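Local coordinates for haloacid dehalogenase domain protein hydrolase (Planctomyces limnophilus, PDB 4OVY) that is probably a hydrolase, perhaps a phosphatase, of the haloacid dehalogenase superfamily and binds a calcium ion, at residues Leu190-Glu193 against Lys198-Leu201; Tyr54-Phe59 against Lys97-Leu102; Ser22-Gly27 against Ser35-Thr40; Ile256-Asp261 against Ala267-Ser272. All blocks are in the same frame, centred on the assembly; numbering follows the deposited sequence.

Contact 1: residues Leu190-Glu193 against Lys198-Leu201; sequences LKYE and KPVL
With CG turned away from the backbone N (chi1 178°), Y192 lays its ring along the hairpin toward P199, while L201 keeps CG beside its own backbone N and sends CD1 toward Y192. Y192 and P199 run side by side and point the same way. Y192 OH is 3.4 Å from P199 CB, which sits obliquely to the ring. Y192 CE1 is 3.8 Å from that same P199 CB. At the other end of the ring, L201 CD1 lies at the edge, near the ring plane, and 4.0 Å from Y192 CB. L190 crosses L201 at about a right angle, with L190 CD1 4.1 Å from L201 CB. The strands are antiparallel, and Y192 with L201 is a non-hydrogen-bonded pair. E193 with V200 is the hydrogen-bonded pair beside it. E193 N gives to V200 O at 3.1 Å and V200 N to E193 O at 2.8 Å, both nearly straight. The side chains of this pair lie on the other face, where E193 CG meets V200 CG2. The E193 carboxylate has a salt bridge to R195 and a weak bond from K191. This beta hairpin of strands 183-195 and 198-204 reaches the second subunit. E243 of the second subunit hydrogen-bonds Y192 OH, and Y244 of that subunit packs on L201. Farther back, strand 183-195 joins the main sheet beside strand 156-161.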
loop_
_atom_site.group_PDB
_atom_site.type_symbol
_atom_site.label_atom_id
_atom_site.label_comp_id
_atom_site.label_asym_id
_atom_site.label_seq_id
_atom_site.Cartn_x
_atom_site.Cartn_y
_atom_site.Cartn_z
ATOM N N LEU A 190 -9.943 -6.262 -8.455
ATOM C CA LEU A 190 -9.235 -6.993 -9.497
ATOM C C LEU A 190 -9.407 -8.492 -9.319
ATOM O O LEU A 190 -9.659 -8.970 -8.221
ATOM C CB LEU A 190 -7.745 -6.668 -9.448
ATOM C CG LEU A 190 -7.359 -5.214 -9.714
ATOM C CD1 LEU A 190 -5.864 -5.029 -9.486
ATOM C CD2 LEU A 190 -7.760 -4.792 -11.123
ATOM N N LYS A 191 -9.242 -9.224 -10.415
ATOM C CA LYS A 191 -9.259 -10.685 -10.404
ATOM C C LYS A 191 -8.025 -11.173 -11.166
ATOM O O LYS A 191 -7.704 -10.632 -12.222
ATOM C CB LYS A 191 -10.540 -11.184 -11.076
ATOM C CG LYS A 191 -10.616 -12.686 -11.302
ATOM C CD LYS A 191 -11.862 -13.093 -12.095
ATOM C CE LYS A 191 -11.851 -12.545 -13.519
ATOM N NZ LYS A 191 -12.959 -13.067 -14.377
ATOM N N TYR A 192 -7.341 -12.178 -10.627
ATOM C CA TYR A 192 -6.187 -12.793 -11.285
ATOM C C TYR A 192 -6.643 -13.890 -12.231
ATOM O O TYR A 192 -7.442 -14.748 -11.855
ATOM C CB TYR A 192 -5.259 -13.407 -10.238
ATOM C CG TYR A 192 -4.038 -14.126 -10.769
ATOM C CD1 TYR A 192 -2.913 -13.420 -11.176
ATOM C CD2 TYR A 192 -3.990 -15.521 -10.826
ATOM C CE1 TYR A 192 -1.780 -14.082 -11.638
ATOM C CE2 TYR A 192 -2.864 -16.182 -11.288
ATOM C CZ TYR A 192 -1.760 -15.451 -11.691
ATOM O OH TYR A 192 -0.634 -16.107 -12.149
ATOM N N GLU A 193 -6.119 -13.882 -13.451
ATOM C CA GLU A 193 -6.299 -15.016 -14.358
ATOM C C GLU A 193 -5.166 -15.065 -15.370
ATOM O O GLU A 193 -4.312 -14.175 -15.394
ATOM C CB GLU A 193 -7.660 -14.960 -15.060
ATOM C CG GLU A 193 -7.871 -13.759 -15.955
ATOM C CD GLU A 193 -9.234 -13.751 -16.634
ATOM O OE1 GLU A 193 -10.230 -14.209 -16.033
ATOM O OE2 GLU A 193 -9.311 -13.272 -17.782
ATOM N N LYS A 198 -0.693 -15.908 -20.240
ATOM C CA LYS A 198 -0.060 -14.740 -19.629
ATOM C C LYS A 198 -0.809 -14.367 -18.343
ATOM O O LYS A 198 -2.007 -14.107 -18.392
ATOM C CB LYS A 198 -0.090 -13.579 -20.624
ATOM C CG LYS A 198 0.291 -12.209 -20.086
ATOM C CD LYS A 198 0.362 -11.207 -21.234
ATOM C CE LYS A 198 0.123 -9.782 -20.770
ATOM N NZ LYS A 198 1.131 -9.345 -19.771
ATOM N N PRO A 199 -0.109 -14.334 -17.190
ATOM C CA PRO A 199 -0.784 -13.889 -15.966
ATOM C C PRO A 199 -1.148 -12.403 -16.000
ATOM O O PRO A 199 -0.296 -11.557 -16.292
ATOM C CB PRO A 199 0.250 -14.171 -14.864
ATOM C CG PRO A 199 1.210 -15.146 -15.460
ATOM C CD PRO A 199 1.260 -14.802 -16.915
ATOM N N VAL A 200 -2.408 -12.097 -15.708
ATOM C CA VAL A 200 -2.902 -10.724 -15.748
ATOM C C VAL A 200 -3.832 -10.446 -14.574
ATOM O O VAL A 200 -4.360 -11.373 -13.947
ATOM C CB VAL A 200 -3.674 -10.413 -17.051
ATOM C CG1 VAL A 200 -2.807 -10.656 -18.281
ATOM C CG2 VAL A 200 -4.966 -11.220 -17.137
ATOM N N LEU A 201 -4.016 -9.164 -14.279
ATOM C CA LEU A 201 -5.070 -8.718 -13.374
ATOM C C LEU A 201 -6.139 -8.045 -14.214
ATOM O O LEU A 201 -5.832 -7.168 -15.032
ATOM C CB LEU A 201 -4.555 -7.735 -12.325
ATOM C CG LEU A 201 -3.792 -8.282 -11.108
ATOM C CD1 LEU A 201 -4.525 -9.434 -10.422
ATOM C CD2 LEU A 201 -2.385 -8.698 -11.481
#

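Contact 2: residues Tyr54-Phe59 against Lys97-Leu102; sequences YVQLAF and KGLTEL
L57 and L99 mark the closest backbone approach of two helices, CA to CA 6.7 Å. The short helix axes pass 10.4 Å apart and run in roughly the same direction, 32° from parallel. Y54 is the N-cap of the first helix, so the contact is made by its opening turn. L99 is the main side chain. Its CG is anti to the backbone N (chi1 174°), which carries both methyls across to the other helix. CD1 of L99 sits 3.8 Å from L57 N and also touches Q56 CG. CD2 of L99 is 4.0 Å from Q56 CB. The extended Q56 chain passes L99 at a slant, and its amide carbon lies 4.0 Å from L99 CG. L102 CD2 adds a looser touch to L57 CD1. The Q56 amide ends in polar bonds. Q56 NE2 gives to a water O 2.8 Å away, and the water gives to T100 OG1. NE2 also bonds T103, and OE1 takes G164 N, so the rotation of the amide is well fixed. Were L99 an alanine, both methyls would go, which would probably open a gap between the helices and leave the Q56 chain without the leucine methyls beside it. The L99 side chain is about 6 Å from that of D44, a calcium ligand. In the chain, both helices come between strands 38-41 and 156-161, consistent with a helical cap of the C1 kind. Around them, F167 of helix 165-168 packs on Q56, F274 lies against L57, and L207 of strand 207-209 lies against T100.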
loop_
_atom_site.group_PDB
_atom_site.type_symbol
_atom_site.label_atom_id
_atom_site.label_comp_id
_atom_site.label_asym_id
_atom_site.label_seq_id
_atom_site.Cartn_x
_atom_site.Cartn_y
_atom_site.Cartn_z
ATOM N N TYR A 54 -12.372 17.996 -12.315
ATOM C CA TYR A 54 -11.330 17.021 -12.001
ATOM C C TYR A 54 -10.842 16.448 -13.322
ATOM O O TYR A 54 -11.655 16.154 -14.212
ATOM C CB TYR A 54 -11.862 15.904 -11.089
ATOM C CG TYR A 54 -12.481 16.386 -9.784
ATOM C CD1 TYR A 54 -11.815 17.303 -8.970
ATOM C CD2 TYR A 54 -13.722 15.911 -9.353
ATOM C CE1 TYR A 54 -12.369 17.740 -7.779
ATOM C CE2 TYR A 54 -14.278 16.342 -8.155
ATOM C CZ TYR A 54 -13.597 17.261 -7.372
ATOM O OH TYR A 54 -14.136 17.712 -6.180
ATOM N N VAL A 55 -9.527 16.300 -13.471
ATOM C CA VAL A 55 -8.977 15.831 -14.738
ATOM C C VAL A 55 -9.509 14.439 -15.093
ATOM O O VAL A 55 -9.767 14.159 -16.262
ATOM C CB VAL A 55 -7.432 15.829 -14.739
ATOM C CG1 VAL A 55 -6.893 15.213 -16.024
ATOM C CG2 VAL A 55 -6.905 17.254 -14.586
ATOM N N GLN A 56 -9.677 13.570 -14.096
ATOM C CA GLN A 56 -10.241 12.252 -14.360
ATOM C C GLN A 56 -11.684 12.334 -14.866
ATOM O O GLN A 56 -12.110 11.466 -15.620
ATOM C CB GLN A 56 -10.148 11.327 -13.151
ATOM C CG GLN A 56 -10.547 9.891 -13.467
ATOM C CD GLN A 56 -10.419 8.964 -12.284
ATOM O OE1 GLN A 56 -9.703 9.252 -11.333
ATOM N NE2 GLN A 56 -11.105 7.835 -12.344
ATOM N N LEU A 57 -12.430 13.358 -14.459
ATOM C CA LEU A 57 -13.784 13.550 -14.996
ATOM C C LEU A 57 -13.723 13.921 -16.482
ATOM O O LEU A 57 -14.518 13.407 -17.285
ATOM C CB LEU A 57 -14.574 14.575 -14.174
ATOM C CG LEU A 57 -16.057 14.739 -14.536
ATOM C CD1 LEU A 57 -16.795 13.406 -14.524
ATOM C CD2 LEU A 57 -16.717 15.735 -13.593
ATOM N N ALA A 58 -12.767 14.778 -16.856
ATOM C CA ALA A 58 -12.523 15.089 -18.271
ATOM C C ALA A 58 -12.221 13.807 -19.064
ATOM O O ALA A 58 -12.749 13.604 -20.153
ATOM C CB ALA A 58 -11.385 16.095 -18.425
ATOM N N PHE A 59 -11.364 12.953 -18.506
ATOM C CA PHE A 59 -11.039 11.652 -19.105
ATOM C C PHE A 59 -12.299 10.801 -19.270
ATOM O O PHE A 59 -12.570 10.290 -20.358
ATOM C CB PHE A 59 -9.983 10.944 -18.238
ATOM C CG PHE A 59 -9.813 9.477 -18.517
ATOM C CD1 PHE A 59 -9.040 9.040 -19.587
ATOM C CD2 PHE A 59 -10.369 8.527 -17.668
ATOM C CE1 PHE A 59 -8.852 7.688 -19.827
ATOM C CE2 PHE A 59 -10.191 7.174 -17.905
ATOM C CZ PHE A 59 -9.436 6.749 -18.986
ATOM N N LYS A 97 -16.926 8.945 -5.228
ATOM C CA LYS A 97 -17.613 7.670 -5.437
ATOM C C LYS A 97 -18.165 7.585 -6.858
ATOM O O LYS A 97 -17.908 6.616 -7.558
ATOM C CB LYS A 97 -18.730 7.480 -4.415
ATOM C CG LYS A 97 -19.339 6.089 -4.416
ATOM C CD LYS A 97 -20.279 5.925 -3.229
ATOM C CE LYS A 97 -20.589 4.472 -2.928
ATOM N NZ LYS A 97 -21.666 3.969 -3.810
ATOM N N GLY A 98 -18.902 8.613 -7.278
ATOM C CA GLY A 98 -19.510 8.644 -8.615
ATOM C C GLY A 98 -18.487 8.595 -9.741
ATOM O O GLY A 98 -18.689 7.933 -10.760
ATOM N N LEU A 99 -17.385 9.306 -9.563
ATOM C CA LEU A 99 -16.300 9.300 -10.540
ATOM C C LEU A 99 -15.676 7.907 -10.723
ATOM O O LEU A 99 -15.448 7.460 -11.852
ATOM C CB LEU A 99 -15.236 10.319 -10.119
ATOM C CG LEU A 99 -13.945 10.376 -10.934
ATOM C CD1 LEU A 99 -14.243 10.753 -12.375
ATOM C CD2 LEU A 99 -12.979 11.369 -10.292
ATOM N N THR A 100 -15.406 7.214 -9.621
ATOM C CA THR A 100 -14.856 5.872 -9.718
ATOM C C THR A 100 -15.916 4.881 -10.236
ATOM O O THR A 100 -15.587 4.009 -11.028
ATOM C CB THR A 100 -14.175 5.425 -8.402
ATOM O OG1 THR A 100 -12.929 6.118 -8.275
ATOM C CG2 THR A 100 -13.870 3.934 -8.391
ATOM N N GLU A 101 -17.181 5.041 -9.840
ATOM C CA GLU A 101 -18.250 4.206 -10.403
ATOM C C GLU A 101 -18.396 4.380 -11.920
ATOM O O GLU A 101 -18.623 3.407 -12.639
ATOM C CB GLU A 101 -19.591 4.476 -9.714
ATOM C CG GLU A 101 -19.644 3.936 -8.296
ATOM C CD GLU A 101 -20.914 4.304 -7.552
ATOM O OE1 GLU A 101 -21.479 5.391 -7.791
ATOM O OE2 GLU A 101 -21.336 3.502 -6.705
ATOM N N LEU A 102 -18.275 5.617 -12.398
ATOM C CA LEU A 102 -18.371 5.897 -13.825
ATOM C C LEU A 102 -17.204 5.242 -14.569
ATOM O O LEU A 102 -17.392 4.633 -15.627
ATOM C CB LEU A 102 -18.399 7.408 -14.070
ATOM C CG LEU A 102 -18.422 7.908 -15.511
ATOM C CD1 LEU A 102 -19.619 7.342 -16.256
ATOM C CD2 LEU A 102 -18.443 9.430 -15.545
HETATM O O HOH W 1 -11.455 5.598 -10.646
#

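Contact 3: residues Ser22-Gly27 against Ser35-Thr40; sequences SVTTEG and SERIVT
The methyl of T24 lies over one face of the R37 guanidinium, and no direct hydrogen bond joins the two residues. T24 CG2 is 3.3 Å above the R37 guanidinium plane, offset toward the rim. Its closest atom there is R37 NH1, 3.4 Å from T24 CG2. The two side chains cross at about a right angle. R37 reaches this far because its chain is extended from CG to NE (chi2 -179°). The polar link is indirect. A water in the guanidinium plane accepts from R37 NH2 at 2.8 Å and gives to T24 O at 3.1 Å. The other nitrogens are held elsewhere: NE by V32 O and NH1 by H153 O. These bonds fix the rotation of the group under the T24 methyl. A leucine in place of R37 would probably cost the V32 and H153 carbonyls these N-H donors and the bridging water its link to this side. T24 OG1 turns to V20 O in its own helix. R37 is the centre of an inverse gamma turn, closed by I38 N to E36 O at 2.8 Å. The turn leads into strand 38-41, the sheet strand whose C-terminal end is followed by the calcium ligands D42 and D44, as expected for a HAD-type fold.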
loop_
_atom_site.group_PDB
_atom_site.type_symbol
_atom_site.label_atom_id
_atom_site.label_comp_id
_atom_site.label_asym_id
_atom_site.label_seq_id
_atom_site.Cartn_x
_atom_site.Cartn_y
_atom_site.Cartn_z
ATOM N N SER A 22 13.144 21.278 12.196
ATOM C CA SER A 22 12.933 20.795 13.550
ATOM C C SER A 22 12.853 19.270 13.619
ATOM O O SER A 22 13.406 18.658 14.533
ATOM C CB SER A 22 11.658 21.405 14.120
ATOM O OG SER A 22 11.463 20.982 15.452
ATOM N N VAL A 23 12.183 18.653 12.651
ATOM C CA VAL A 23 12.015 17.204 12.692
ATOM C C VAL A 23 13.184 16.414 12.086
ATOM O O VAL A 23 13.249 15.202 12.250
ATOM C CB VAL A 23 10.679 16.746 12.058
ATOM C CG1 VAL A 23 9.497 17.439 12.728
ATOM C CG2 VAL A 23 10.679 16.933 10.547
ATOM N N THR A 24 14.113 17.079 11.407
ATOM C CA THR A 24 15.216 16.356 10.764
ATOM C C THR A 24 16.601 16.654 11.322
ATOM O O THR A 24 17.591 16.106 10.825
ATOM C CB THR A 24 15.245 16.600 9.246
ATOM O OG1 THR A 24 15.534 17.979 8.971
ATOM C CG2 THR A 24 13.912 16.196 8.622
ATOM N N THR A 25 16.681 17.497 12.343
ATOM C CA THR A 25 17.966 17.843 12.945
ATOM C C THR A 25 18.196 16.992 14.190
ATOM O O THR A 25 17.449 17.091 15.169
ATOM C CB THR A 25 18.064 19.339 13.309
ATOM O OG1 THR A 25 17.675 20.138 12.185
ATOM C CG2 THR A 25 19.507 19.708 13.691
ATOM N N GLU A 26 19.232 16.153 14.143
ATOM C CA GLU A 26 19.572 15.291 15.272
ATOM C C GLU A 26 19.679 16.134 16.533
ATOM O O GLU A 26 20.202 17.248 16.497
ATOM C CB GLU A 26 20.875 14.526 15.011
ATOM C CG GLU A 26 20.725 13.445 13.947
ATOM C CD GLU A 26 21.979 12.614 13.748
ATOM O OE1 GLU A 26 22.768 12.462 14.707
ATOM O OE2 GLU A 26 22.172 12.101 12.622
ATOM N N GLY A 27 19.125 15.619 17.627
ATOM C CA GLY A 27 19.150 16.307 18.910
ATOM C C GLY A 27 17.993 17.262 19.147
ATOM O O GLY A 27 17.793 17.720 20.267
ATOM N N SER A 35 12.685 6.781 9.042
ATOM C CA SER A 35 11.629 5.818 8.685
ATOM C C SER A 35 10.200 6.312 8.970
ATOM O O SER A 35 9.249 5.796 8.387
ATOM C CB SER A 35 11.857 4.483 9.405
ATOM O OG SER A 35 11.697 4.630 10.807
ATOM N N GLU A 36 10.053 7.289 9.866
ATOM C CA GLU A 36 8.733 7.816 10.242
ATOM C C GLU A 36 8.331 9.087 9.477
ATOM O O GLU A 36 7.213 9.588 9.643
ATOM C CB GLU A 36 8.686 8.088 11.755
ATOM C CG GLU A 36 8.692 6.834 12.616
ATOM C CD GLU A 36 8.870 7.131 14.100
ATOM O OE1 GLU A 36 8.278 8.104 14.620
ATOM O OE2 GLU A 36 9.610 6.386 14.757
ATOM N N ARG A 37 9.224 9.598 8.632
ATOM C CA ARG A 37 8.981 10.847 7.906
ATOM C C ARG A 37 8.070 10.643 6.697
ATOM O O ARG A 37 8.516 10.653 5.549
ATOM C CB ARG A 37 10.304 11.485 7.493
ATOM C CG ARG A 37 11.166 11.859 8.688
ATOM C CD ARG A 37 12.467 12.511 8.262
ATOM N NE ARG A 37 13.395 12.533 9.381
ATOM C CZ ARG A 37 14.691 12.803 9.296
ATOM N NH1 ARG A 37 15.255 13.111 8.130
ATOM N NH2 ARG A 37 15.427 12.762 10.399
ATOM N N ILE A 38 6.788 10.459 6.983
ATOM C CA ILE A 38 5.762 10.236 5.970
ATOM C C ILE A 38 4.987 11.529 5.801
ATOM O O ILE A 38 4.529 12.120 6.793
ATOM C CB ILE A 38 4.763 9.143 6.422
ATOM C CG1 ILE A 38 5.478 7.823 6.731
ATOM C CG2 ILE A 38 3.654 8.952 5.393
ATOM C CD1 ILE A 38 6.397 7.349 5.633
ATOM N N VAL A 39 4.839 11.963 4.552
ATOM C CA VAL A 39 4.027 13.129 4.214
ATOM C C VAL A 39 3.030 12.764 3.118
ATOM O O VAL A 39 3.387 12.095 2.148
ATOM C CB VAL A 39 4.887 14.352 3.802
ATOM C CG1 VAL A 39 5.805 14.030 2.636
ATOM C CG2 VAL A 39 4.004 15.543 3.464
ATOM N N THR A 40 1.780 13.196 3.294
ATOM C CA THR A 40 0.701 12.873 2.365
ATOM C C THR A 40 0.135 14.126 1.706
ATOM O O THR A 40 -0.103 15.144 2.364
ATOM C CB THR A 40 -0.440 12.097 3.054
ATOM O OG1 THR A 40 -0.905 12.820 4.202
ATOM C CG2 THR A 40 0.019 10.721 3.462
HETATM O O HOH W 2 18.217 13.158 10.126
#

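Contact 4: residues Ile256-Asp261 against Ala267-Ser272; sequences IVHHTD and AYDRQS
H259 and Y268 stack beside the calcium site. Y268 OH hydrogen-bonds E50, a residue known to bind calcium in this protein though not in this chain, and the H259 side chain is about 4 Å from that of the calcium ligand N234. The rings form an offset stack, with centroids 4.4 Å apart and planes at 23°. Y268 places its OH over the centre of the H259 ring. In return, H259 CB makes a CH-pi contact over the Y268 ring face, 3.8 Å from its centroid. Y268 CG sits between its backbone N and carbonyl carbon (chi1 61°), which brings the ring alongside H259. The H259 nitrogens are held from outside: NE2 by G45 O and ND1 by E265. The two segments belong to a beta hairpin of strands 253-260 and 267-268, and its second arm is short and weakly bonded. Y268 N gives to H259 O at 2.9 Å. One water bridges H259 N and Y268 O. Another gives to both H259 O and D269 OD2. Farther out, H258 NE2 gives a nearly straight bond (176°) to D269 OD2 at 2.7 Å. The acceptor lies in the H258 ring plane and uses its anti lone pair. The other oxygen, D269 OD1, takes R270 N at 2.7 Å, so both ends of the carboxylate are fixed. T260 CG2 lies 3.5 Å above the H258 ring plane. D269 also opens a type I turn that runs to S272.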
loop_
_atom_site.group_PDB
_atom_site.type_symbol
_atom_site.label_atom_id
_atom_site.label_comp_id
_atom_site.label_asym_id
_atom_site.label_seq_id
_atom_site.Cartn_x
_atom_site.Cartn_y
_atom_site.Cartn_z
ATOM N N ILE A 256 -3.119 23.899 3.810
ATOM C CA ILE A 256 -4.221 23.971 2.866
ATOM C C ILE A 256 -3.852 24.909 1.716
ATOM O O ILE A 256 -3.459 26.053 1.938
ATOM C CB ILE A 256 -5.500 24.496 3.549
ATOM C CG1 ILE A 256 -5.996 23.483 4.582
ATOM C CG2 ILE A 256 -6.579 24.794 2.508
ATOM C CD1 ILE A 256 -7.067 24.029 5.500
ATOM N N VAL A 257 -3.995 24.422 0.490
ATOM C CA VAL A 257 -3.802 25.251 -0.695
ATOM C C VAL A 257 -5.111 25.989 -0.984
ATOM O O VAL A 257 -6.118 25.363 -1.348
ATOM C CB VAL A 257 -3.389 24.411 -1.924
ATOM C CG1 VAL A 257 -3.191 25.298 -3.147
ATOM C CG2 VAL A 257 -2.137 23.600 -1.633
ATOM N N HIS A 258 -5.081 27.312 -0.811
ATOM C CA HIS A 258 -6.231 28.175 -1.026
ATOM C C HIS A 258 -6.141 28.842 -2.395
ATOM O O HIS A 258 -5.204 29.599 -2.683
ATOM C CB HIS A 258 -6.315 29.226 0.092
ATOM C CG HIS A 258 -7.610 29.982 0.138
ATOM N ND1 HIS A 258 -7.773 31.131 0.884
ATOM C CD2 HIS A 258 -8.799 29.760 -0.472
ATOM C CE1 HIS A 258 -9.007 31.580 0.740
ATOM N NE2 HIS A 258 -9.651 30.767 -0.080
ATOM N N HIS A 259 -7.123 28.555 -3.237
ATOM C CA HIS A 259 -7.145 29.064 -4.606
ATOM C C HIS A 259 -7.736 30.462 -4.663
ATOM O O HIS A 259 -8.953 30.640 -4.787
ATOM C CB HIS A 259 -7.918 28.100 -5.492
ATOM C CG HIS A 259 -7.251 26.771 -5.627
ATOM N ND1 HIS A 259 -6.549 26.401 -6.753
ATOM C CD2 HIS A 259 -7.125 25.746 -4.752
ATOM C CE1 HIS A 259 -6.051 25.191 -6.579
ATOM N NE2 HIS A 259 -6.382 24.772 -5.371
ATOM N N THR A 260 -6.846 31.445 -4.576
ATOM C CA THR A 260 -7.206 32.853 -4.483
ATOM C C THR A 260 -6.824 33.652 -5.732
ATOM O O THR A 260 -7.086 34.859 -5.793
ATOM C CB THR A 260 -6.474 33.490 -3.291
ATOM O OG1 THR A 260 -5.073 33.190 -3.384
ATOM C CG2 THR A 260 -7.033 32.958 -1.970
ATOM N N ASP A 261 -6.221 32.990 -6.722
ATOM C CA ASP A 261 -5.611 33.679 -7.857
ATOM C C ASP A 261 -6.357 33.412 -9.164
ATOM O O ASP A 261 -6.039 32.463 -9.882
ATOM C CB ASP A 261 -4.142 33.248 -7.985
ATOM C CG ASP A 261 -3.331 34.176 -8.868
ATOM O OD1 ASP A 261 -3.925 34.875 -9.726
ATOM O OD2 ASP A 261 -2.093 34.198 -8.703
ATOM N N ALA A 267 -9.808 31.137 -8.973
ATOM C CA ALA A 267 -10.173 31.569 -7.629
ATOM C C ALA A 267 -11.480 30.895 -7.258
ATOM O O ALA A 267 -12.484 31.050 -7.956
ATOM C CB ALA A 267 -10.306 33.078 -7.557
ATOM N N TYR A 268 -11.453 30.119 -6.182
ATOM C CA TYR A 268 -12.637 29.421 -5.695
ATOM C C TYR A 268 -12.428 28.906 -4.281
ATOM O O TYR A 268 -11.309 28.622 -3.890
ATOM C CB TYR A 268 -12.991 28.238 -6.598
ATOM C CG TYR A 268 -11.919 27.160 -6.717
ATOM C CD1 TYR A 268 -10.913 27.262 -7.662
ATOM C CD2 TYR A 268 -11.943 26.029 -5.896
ATOM C CE1 TYR A 268 -9.942 26.281 -7.785
ATOM C CE2 TYR A 268 -10.977 25.038 -6.005
ATOM C CZ TYR A 268 -9.983 25.165 -6.958
ATOM O OH TYR A 268 -9.031 24.192 -7.078
ATOM N N ASP A 269 -13.508 28.789 -3.522
ATOM C CA ASP A 269 -13.473 28.063 -2.261
ATOM C C ASP A 269 -14.856 27.517 -1.875
ATOM O O ASP A 269 -15.171 26.360 -2.192
ATOM C CB ASP A 269 -12.792 28.856 -1.112
ATOM C CG ASP A 269 -13.183 30.332 -1.050
ATOM O OD1 ASP A 269 -14.374 30.689 -1.188
ATOM O OD2 ASP A 269 -12.276 31.154 -0.801
ATOM N N ARG A 270 -15.685 28.345 -1.250
ATOM C CA ARG A 270 -16.893 27.854 -0.564
ATOM C C ARG A 270 -18.033 27.457 -1.500
ATOM O O ARG A 270 -18.893 26.660 -1.116
ATOM C CB ARG A 270 -17.388 28.896 0.445
ATOM C CG ARG A 270 -16.361 29.237 1.519
ATOM C CD ARG A 270 -16.950 30.083 2.636
ATOM N NE ARG A 270 -15.906 30.674 3.481
ATOM C CZ ARG A 270 -15.360 30.100 4.554
ATOM N NH1 ARG A 270 -14.419 30.738 5.233
ATOM N NH2 ARG A 270 -15.746 28.901 4.966
ATOM N N GLN A 271 -18.034 28.002 -2.716
ATOM C CA GLN A 271 -19.125 27.802 -3.669
ATOM C C GLN A 271 -18.776 26.847 -4.809
ATOM O O GLN A 271 -19.594 26.621 -5.692
ATOM C CB GLN A 271 -19.534 29.147 -4.289
ATOM C CG GLN A 271 -19.808 30.268 -3.297
ATOM C CD GLN A 271 -21.133 30.106 -2.588
ATOM O OE1 GLN A 271 -21.375 29.105 -1.916
ATOM N NE2 GLN A 271 -22.003 31.099 -2.734
ATOM N N SER A 272 -17.575 26.284 -4.798
ATOM C CA SER A 272 -17.089 25.539 -5.944
ATOM C C SER A 272 -17.649 24.125 -5.949
ATOM O O SER A 272 -17.607 23.446 -4.935
ATOM C CB SER A 272 -15.565 25.464 -5.927
ATOM O OG SER A 272 -15.092 24.878 -7.123
HETATM O O HOH W 3 -9.506 27.079 -2.539
HETATM O O HOH W 4 -10.921 32.193 -3.386
#

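How the contacts relate
From the N terminus, contact 3 comes first and closes the loop from helix 11-24 to strand 38-41. Contact 2 follows, joining helices 55-67 and 95-106 across a longer, partly helical excursion. Contact 1 then closes the hairpin of strands 183-195 and 198-204. Contact 4, late in the chain, closes the hairpin of strands 253-260 and 267-268. The four are in series: none nests in or crosses another. Contacts 1, 3 and 4 all reach the same mixed sheet, and contacts 1 and 4 lie on opposite sides of the chain centre. Contacts 2 and 4 come within about 7 Å at their nearest atoms without touching, and both lie near calcium-binding residues.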